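Local structure of Lmo0305 protein (Listeria monocytogenes, 3PJ0) at residues K229-K232 against R233-G236; E262-E265 against A266-L270; G269-E272 against R273-C277. The protein has no assigned function but carries a pyridoxal-phosphate-modified lysine and probably belongs to the fold-type I class of pyridoxal-phosphate proteins, forming a dimer. One frame throughout, in Å; residues are numbered along the deposited sequence. Where two conformers were deposited one is given.

Contact 1: residues K229-K232 against R233-G236; sequences KIWK and RRYG
Tyr235 N donates a hydrogen bond to Trp231 O at 2.9 Å, while the neighbouring helical hydrogen bonds are longer: Arg234 N to Ile230 O 3.2 Å, Arg233 N to Lys229 O 3.3 Å. Between side chains the leading interaction is cation-pi, with Arg234 CZ 4.4 Å from the centroid of the six-membered ring of Trp231 and almost on its normal. The guanidinium stands upright on that face, its plane 88° from the indole, and brings NH1 to 3.2 Å from Trp231 CZ2. Arg234 CD stands above the plane just beyond the rim, 3.6 Å from Trp231 CE3, and the chain, extended from CG to NE, carries the guanidinium on over the ring. Ile230 CG2 covers one guanidinium face, 4.0 Å from Arg234 NE, and that nitrogen donates to Gln105 O of the second subunit. An arginine suits the place, long enough to pass the indole's rim and still reach the interface. Trp231 CE3 meets Tyr235 CE1 obliquely at 4.1 Å, both rings resting on Ile78, while Tyr235 OH is held by Gln77 and Gln112. Gly236, at phi 75°, takes a backbone shape easy for glycine and closes helix 222-234 in a Schellman motif at the dimer interface.

Contact 2: residues E262-E265 against A266-L270; sequences EYFE and AAKGL
Lys268 lays the end of its chain over one face of the Phe264 ring: CE sits 3.6 Å from the ring centroid, close to the normal, as a CH-pi contact. The ammonium lies further out, past the rim, with NZ 4.0 Å from the same Phe264 centroid, an off-centre cation-pi contact. A bend at chi3 (-71°) turns the lysine so that it can serve the ring and the carboxylate together. Lys268 NZ forms a salt bridge with Glu265 OE2 at 2.9 Å, reaching that oxygen from 44° above the carboxylate plane; Glu265 is itself bent at chi2 to bring its acid to the lysine. Underneath, Lys268 N is hydrogen-bonded to Phe264 O and Gly269 N to Glu265 O, both at 3.0 Å, setting Lys268 one turn of helix 260-275 beyond the adjacent Phe264 and Glu265. Phe264 also packs on Pro186 and Phe187. Ala266 and Ala267, small enough for close approach, pack against Phe340 and Phe292, and Tyr263 OH is hydrogen-bonded to Asp338. With the acid three residues before it and the phenylalanine four, the lysine gains an ionic and an aromatic partner, which would be expected to steady its charge on the partly exposed side of the helix.

Contact 3: residues G269-E272 against R273-C277; sequences GLAE and RFNSC
Ala271 O is gripped twice by Asn275, through the backbone N at 2.9 Å in an almost straight hydrogen bond (174°), and through ND2 at 3.1 Å in a weak, bent one (122°). This doubled acceptor lies in the last turns of helix 260-275, which packs against helix 345-358 and against an antiparallel sheet in what is consistent with the small C-terminal domain of the fold-type I architecture. Asn275 ND2 has a stronger partner in Thr282 OG1, so one asparagine amide can serve both the helix carbonyl and strand 280-283. One residue earlier, Phe274 N is hydrogen-bonded to Leu270 O at 3.0 Å, and the two side chains run side by side toward the sheet, Leu270 CG 3.7 Å from Phe274 CE2. Both are apolar and buried: Phe292 touches each of them, and Phe352 meets the Phe274 ring in an edge-to-face stack. Arg273 goes another way. Its CG passes Gly269 O at 3.5 Å, and the chain, extended from CG to NE, carries the guanidinium to a salt bridge with Glu349 of helix 345-358. At the end of the turn Ser276 N donates to Glu272 O at 3.0 Å. In the conformer given, with chi1 at 71°, the serine hydroxyl sits between its own N and carbonyl carbon, folded back on the helix, where Ser276 OG donates to Arg273 O at 2.6 Å.

Overall arrangement
Contacts 2 and 3 are successive parts of helix 260-275 and share Gly269 and Leu270. Contact 1 lies on helix 222-234, on the opposite side of the chain's centre, its centre about 39 Å from that of contact 2. All three mix buried and more open residues, but what covers them differs. Contact 1 borders the second subunit, so its arginines have partners there; the other two touch no other chain of the assembly. Contacts 1 and 2 both bring a cation to an aromatic face, squarely in contact 1 and off-centre in contact 2, where an intrahelical carboxylate joins in. Contact 3 instead buries hydrocarbon toward a sheet; like contact 1, it reaches a helix end.

Contact 1: residues K229-K232 against R233-G236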
loop_
_atom_site.group_PDB
_atom_site.type_symbol
_atom_site.label_atom_id
_atom_site.label_comp_id
_atom_site.label_asym_id
_atom_site.label_seq_id
_atom_site.Cartn_x
_atom_site.Cartn_y
_atom_site.Cartn_z
ATOM N N LYS A 229 -10.868 -9.029 2.478
ATOM C CA LYS A 229 -11.027 -7.919 1.550
ATOM C C LYS A 229 -11.745 -6.740 2.193
ATOM O O LYS A 229 -11.436 -5.583 1.896
ATOM C CB LYS A 229 -11.720 -8.377 0.259
ATOM C CG LYS A 229 -10.862 -9.302 -0.581
ATOM C CD LYS A 229 -11.463 -9.547 -1.947
ATOM C CE LYS A 229 -10.662 -10.539 -2.749
ATOM N NZ LYS A 229 -11.187 -10.623 -4.166
ATOM N N ILE A 230 -12.680 -7.024 3.092
ATOM C CA ILE A 230 -13.349 -5.967 3.842
ATOM C C ILE A 230 -12.317 -5.247 4.730
ATOM O O ILE A 230 -12.252 -4.023 4.732
ATOM C CB ILE A 230 -14.498 -6.494 4.696
ATOM C CG1 ILE A 230 -15.563 -7.122 3.796
ATOM C CG2 ILE A 230 -15.085 -5.351 5.540
ATOM C CD1 ILE A 230 -16.768 -7.664 4.540
ATOM N N TRP A 231 -11.497 -6.014 5.433
ATOM C CA TRP A 231 -10.453 -5.453 6.289
ATOM C C TRP A 231 -9.423 -4.695 5.463
ATOM O O TRP A 231 -8.899 -3.682 5.911
ATOM C CB TRP A 231 -9.754 -6.542 7.142
ATOM C CG TRP A 231 -10.537 -6.983 8.342
ATOM C CD1 TRP A 231 -11.175 -8.174 8.513
ATOM C CD2 TRP A 231 -10.752 -6.233 9.544
ATOM N NE1 TRP A 231 -11.793 -8.198 9.757
ATOM C CE2 TRP A 231 -11.523 -7.027 10.409
ATOM C CE3 TRP A 231 -10.332 -4.974 9.986
ATOM C CZ2 TRP A 231 -11.923 -6.583 11.689
ATOM C CZ3 TRP A 231 -10.736 -4.542 11.250
ATOM C CH2 TRP A 231 -11.517 -5.339 12.073
ATOM N N LYS A 232 -9.111 -5.188 4.265
ATOM C CA LYS A 232 -8.161 -4.492 3.367
ATOM C C LYS A 232 -8.612 -3.028 3.107
ATOM O O LYS A 232 -7.785 -2.101 3.125
ATOM C CB LYS A 232 -7.963 -5.233 2.032
ATOM C CG LYS A 232 -6.807 -4.638 1.176
ATOM C CD LYS A 232 -6.364 -5.506 -0.028
ATOM C CE LYS A 232 -7.340 -5.456 -1.179
ATOM N NZ LYS A 232 -6.839 -6.185 -2.386
ATOM N N ARG A 233 -9.898 -2.837 2.824
ATOM C CA ARG A 233 -10.428 -1.485 2.611
ATOM C C ARG A 233 -10.314 -0.645 3.882
ATOM O O ARG A 233 -9.911 0.510 3.841
ATOM C CB ARG A 233 -11.832 -1.507 2.070
ATOM C CG ARG A 233 -12.479 -0.113 2.040
ATOM C CD ARG A 233 -13.175 0.150 0.760
ATOM N NE ARG A 233 -12.207 0.405 -0.305
ATOM C CZ ARG A 233 -11.689 1.602 -0.606
ATOM N NH1 ARG A 233 -12.029 2.706 0.049
ATOM N NH2 ARG A 233 -10.802 1.704 -1.587
ATOM N N ARG A 234 -10.624 -1.249 5.030
ATOM C CA ARG A 234 -10.515 -0.553 6.321
ATOM C C ARG A 234 -9.080 -0.067 6.594
ATOM O O ARG A 234 -8.857 1.048 7.103
ATOM C CB ARG A 234 -10.953 -1.495 7.456
ATOM C CG ARG A 234 -12.460 -1.789 7.458
ATOM C CD ARG A 234 -12.813 -2.756 8.565
ATOM N NE ARG A 234 -14.237 -3.015 8.618
ATOM C CZ ARG A 234 -14.826 -3.965 9.353
ATOM N NH1 ARG A 234 -14.114 -4.791 10.135
ATOM N NH2 ARG A 234 -16.162 -4.087 9.312
ATOM N N TYR A 235 -8.111 -0.914 6.242
ATOM C CA TYR A 235 -6.697 -0.582 6.471
ATOM C C TYR A 235 -6.113 0.404 5.447
ATOM O O TYR A 235 -4.948 0.826 5.551
ATOM C CB TYR A 235 -5.844 -1.872 6.445
ATOM C CG TYR A 235 -5.603 -2.528 7.795
ATOM C CD1 TYR A 235 -6.580 -3.311 8.419
ATOM C CD2 TYR A 235 -4.356 -2.430 8.415
ATOM C CE1 TYR A 235 -6.339 -3.932 9.640
ATOM C CE2 TYR A 235 -4.096 -3.065 9.666
ATOM C CZ TYR A 235 -5.078 -3.810 10.249
ATOM O OH TYR A 235 -4.827 -4.438 11.452
ATOM N N GLY A 236 -6.875 0.774 4.432
ATOM C CA GLY A 236 -6.297 1.632 3.394
ATOM C C GLY A 236 -5.358 0.922 2.454
ATOM O O GLY A 236 -4.457 1.555 1.876
#

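Contact 2: residues E262-E265 against A266-L270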
loop_
_atom_site.group_PDB
_atom_site.type_symbol
_atom_site.label_atom_id
_atom_site.label_comp_id
_atom_site.label_asym_id
_atom_site.label_seq_id
_atom_site.Cartn_x
_atom_site.Cartn_y
_atom_site.Cartn_z
ATOM N N GLU A 262 18.724 -24.184 -6.506
ATOM C CA GLU A 262 20.049 -23.614 -6.812
ATOM C C GLU A 262 20.549 -22.712 -5.659
ATOM O O GLU A 262 21.741 -22.751 -5.285
ATOM C CB GLU A 262 19.966 -22.798 -8.115
ATOM C CG GLU A 262 21.175 -21.945 -8.406
ATOM C CD GLU A 262 20.970 -20.964 -9.557
ATOM O OE1 GLU A 262 20.182 -21.246 -10.489
ATOM O OE2 GLU A 262 21.655 -19.917 -9.525
ATOM N N TYR A 263 19.655 -21.863 -5.142
ATOM C CA TYR A 263 20.003 -20.958 -4.034
ATOM C C TYR A 263 20.277 -21.747 -2.766
ATOM O O TYR A 263 21.150 -21.387 -2.007
ATOM C CB TYR A 263 18.894 -19.918 -3.706
ATOM C CG TYR A 263 18.495 -18.937 -4.797
ATOM C CD1 TYR A 263 19.381 -18.556 -5.816
ATOM C CD2 TYR A 263 17.250 -18.311 -4.743
ATOM C CE1 TYR A 263 18.991 -17.634 -6.778
ATOM C CE2 TYR A 263 16.868 -17.377 -5.681
ATOM C CZ TYR A 263 17.726 -17.054 -6.693
ATOM O OH TYR A 263 17.326 -16.106 -7.595
ATOM N N PHE A 264 19.510 -22.815 -2.538
ATOM C CA PHE A 264 19.712 -23.714 -1.372
ATOM C C PHE A 264 21.079 -24.397 -1.428
ATOM O O PHE A 264 21.806 -24.410 -0.438
ATOM C CB PHE A 264 18.546 -24.723 -1.324
ATOM C CG PHE A 264 18.709 -25.861 -0.351
ATOM C CD1 PHE A 264 19.053 -25.652 0.976
ATOM C CD2 PHE A 264 18.426 -27.167 -0.768
ATOM C CE1 PHE A 264 19.171 -26.742 1.860
ATOM C CE2 PHE A 264 18.504 -28.246 0.113
ATOM C CZ PHE A 264 18.872 -28.040 1.422
ATOM N N GLU A 265 21.424 -24.965 -2.579
ATOM C CA GLU A 265 22.727 -25.625 -2.752
ATOM C C GLU A 265 23.886 -24.649 -2.595
ATOM O O GLU A 265 24.918 -24.972 -1.954
ATOM C CB GLU A 265 22.808 -26.333 -4.108
ATOM C CG GLU A 265 21.892 -27.565 -4.183
ATOM C CD GLU A 265 22.277 -28.699 -3.197
ATOM O OE1 GLU A 265 23.479 -29.059 -3.127
ATOM O OE2 GLU A 265 21.358 -29.247 -2.529
ATOM N N ALA A 266 23.705 -23.447 -3.144
ATOM C CA ALA A 266 24.714 -22.408 -3.065
ATOM C C ALA A 266 24.900 -21.985 -1.635
ATOM O O ALA A 266 26.042 -21.879 -1.163
ATOM C CB ALA A 266 24.318 -21.208 -3.929
ATOM N N ALA A 267 23.792 -21.737 -0.927
ATOM C CA ALA A 267 23.869 -21.377 0.498
ATOM C C ALA A 267 24.631 -22.427 1.319
ATOM O O ALA A 267 25.417 -22.080 2.219
ATOM C CB ALA A 267 22.458 -21.147 1.085
ATOM N N LYS A 268 24.367 -23.707 1.047
ATOM C CA LYS A 268 25.071 -24.788 1.754
ATOM C C LYS A 268 26.582 -24.761 1.474
ATOM O O LYS A 268 27.384 -24.875 2.402
ATOM C CB LYS A 268 24.471 -26.149 1.412
ATOM C CG LYS A 268 23.100 -26.361 2.069
ATOM C CD LYS A 268 22.610 -27.793 1.891
ATOM C CE LYS A 268 22.217 -28.089 0.492
ATOM N NZ LYS A 268 21.905 -29.530 0.324
ATOM N N GLY A 269 26.966 -24.600 0.209
ATOM C CA GLY A 269 28.380 -24.505 -0.176
ATOM C C GLY A 269 29.050 -23.333 0.543
ATOM O O GLY A 269 30.147 -23.478 1.090
ATOM N N LEU A 270 28.386 -22.175 0.562
ATOM C CA LEU A 270 28.919 -20.984 1.225
ATOM C C LEU A 270 29.061 -21.210 2.732
ATOM O O LEU A 270 30.088 -20.879 3.302
ATOM C CB LEU A 270 28.026 -19.770 0.942
ATOM C CG LEU A 270 28.503 -18.390 1.391
ATOM C CD1 LEU A 270 29.920 -18.132 0.893
ATOM C CD2 LEU A 270 27.540 -17.283 0.899
#

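Contact 3: residues G269-E272 against R273-C277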
loop_
_atom_site.group_PDB
_atom_site.type_symbol
_atom_site.label_atom_id
_atom_site.label_comp_id
_atom_site.label_asym_id
_atom_site.label_seq_id
_atom_site.Cartn_x
_atom_site.Cartn_y
_atom_site.Cartn_z
ATOM N N GLY A 269 26.966 -24.600 0.209
ATOM C CA GLY A 269 28.380 -24.505 -0.176
ATOM C C GLY A 269 29.050 -23.333 0.543
ATOM O O GLY A 269 30.147 -23.478 1.090
ATOM N N LEU A 270 28.386 -22.175 0.562
ATOM C CA LEU A 270 28.919 -20.984 1.225
ATOM C C LEU A 270 29.061 -21.210 2.732
ATOM O O LEU A 270 30.088 -20.879 3.302
ATOM C CB LEU A 270 28.026 -19.770 0.942
ATOM C CG LEU A 270 28.503 -18.390 1.391
ATOM C CD1 LEU A 270 29.920 -18.132 0.893
ATOM C CD2 LEU A 270 27.540 -17.283 0.899
ATOM N N ALA A 271 28.024 -21.757 3.374
ATOM C CA ALA A 271 28.081 -22.041 4.814
ATOM C C ALA A 271 29.254 -22.954 5.133
ATOM O O ALA A 271 29.972 -22.736 6.121
ATOM C CB ALA A 271 26.727 -22.669 5.331
ATOM N N GLU A 272 29.481 -23.978 4.296
ATOM C CA GLU A 272 30.639 -24.872 4.521
ATOM C C GLU A 272 31.938 -24.089 4.570
ATOM O O GLU A 272 32.818 -24.375 5.391
ATOM C CB GLU A 272 30.804 -25.924 3.416
ATOM C CG GLU A 272 29.890 -27.121 3.498
ATOM C CD GLU A 272 30.261 -28.201 2.485
ATOM O OE1 GLU A 272 31.382 -28.160 1.937
ATOM O OE2 GLU A 272 29.427 -29.107 2.244
ATOM N N ARG A 273 32.078 -23.125 3.675
ATOM C CA ARG A 273 33.294 -22.322 3.631
ATOM C C ARG A 273 33.405 -21.450 4.880
ATOM O O ARG A 273 34.471 -21.385 5.465
ATOM C CB ARG A 273 33.337 -21.413 2.384
ATOM C CG ARG A 273 33.376 -22.114 1.016
ATOM C CD ARG A 273 33.220 -21.062 -0.111
ATOM N NE ARG A 273 33.298 -21.601 -1.474
ATOM C CZ ARG A 273 34.382 -21.581 -2.250
ATOM N NH1 ARG A 273 35.533 -21.062 -1.828
ATOM N NH2 ARG A 273 34.319 -22.096 -3.475
ATOM N N PHE A 274 32.316 -20.820 5.322
ATOM C CA PHE A 274 32.350 -20.049 6.571
ATOM C C PHE A 274 32.738 -20.925 7.780
ATOM O O PHE A 274 33.656 -20.580 8.540
ATOM C CB PHE A 274 31.011 -19.338 6.833
ATOM C CG PHE A 274 30.864 -18.038 6.102
ATOM C CD1 PHE A 274 31.686 -16.956 6.427
ATOM C CD2 PHE A 274 29.905 -17.871 5.113
ATOM C CE1 PHE A 274 31.560 -15.734 5.753
ATOM C CE2 PHE A 274 29.762 -16.655 4.453
ATOM C CZ PHE A 274 30.599 -15.592 4.764
ATOM N N ASN A 275 32.086 -22.078 7.917
ATOM C CA ASN A 275 32.356 -22.983 9.026
ATOM C C ASN A 275 33.788 -23.504 9.028
ATOM O O ASN A 275 34.322 -23.821 10.089
ATOM C CB ASN A 275 31.374 -24.170 9.017
ATOM C CG ASN A 275 29.986 -23.803 9.570
ATOM O OD1 ASN A 275 29.849 -23.451 10.761
ATOM N ND2 ASN A 275 28.952 -23.944 8.740
ATOM N N SER A 276 34.412 -23.585 7.853
ATOM C CA SER A 276 35.791 -24.067 7.747
ATOM C C SER A 276 36.787 -23.070 8.349
ATOM O O SER A 276 37.943 -23.422 8.603
ATOM C CB SER A 276 36.161 -24.375 6.278
ATOM O OG SER A 276 36.286 -23.196 5.486
ATOM N N CYS A 277 36.339 -21.835 8.576
ATOM C CA CYS A 277 37.198 -20.784 9.127
ATOM C C CYS A 277 37.238 -20.846 10.646
ATOM O O CYS A 277 36.207 -21.074 11.313
ATOM C CB CYS A 277 36.762 -19.395 8.668
ATOM S SG CYS A 277 36.839 -19.180 6.861
#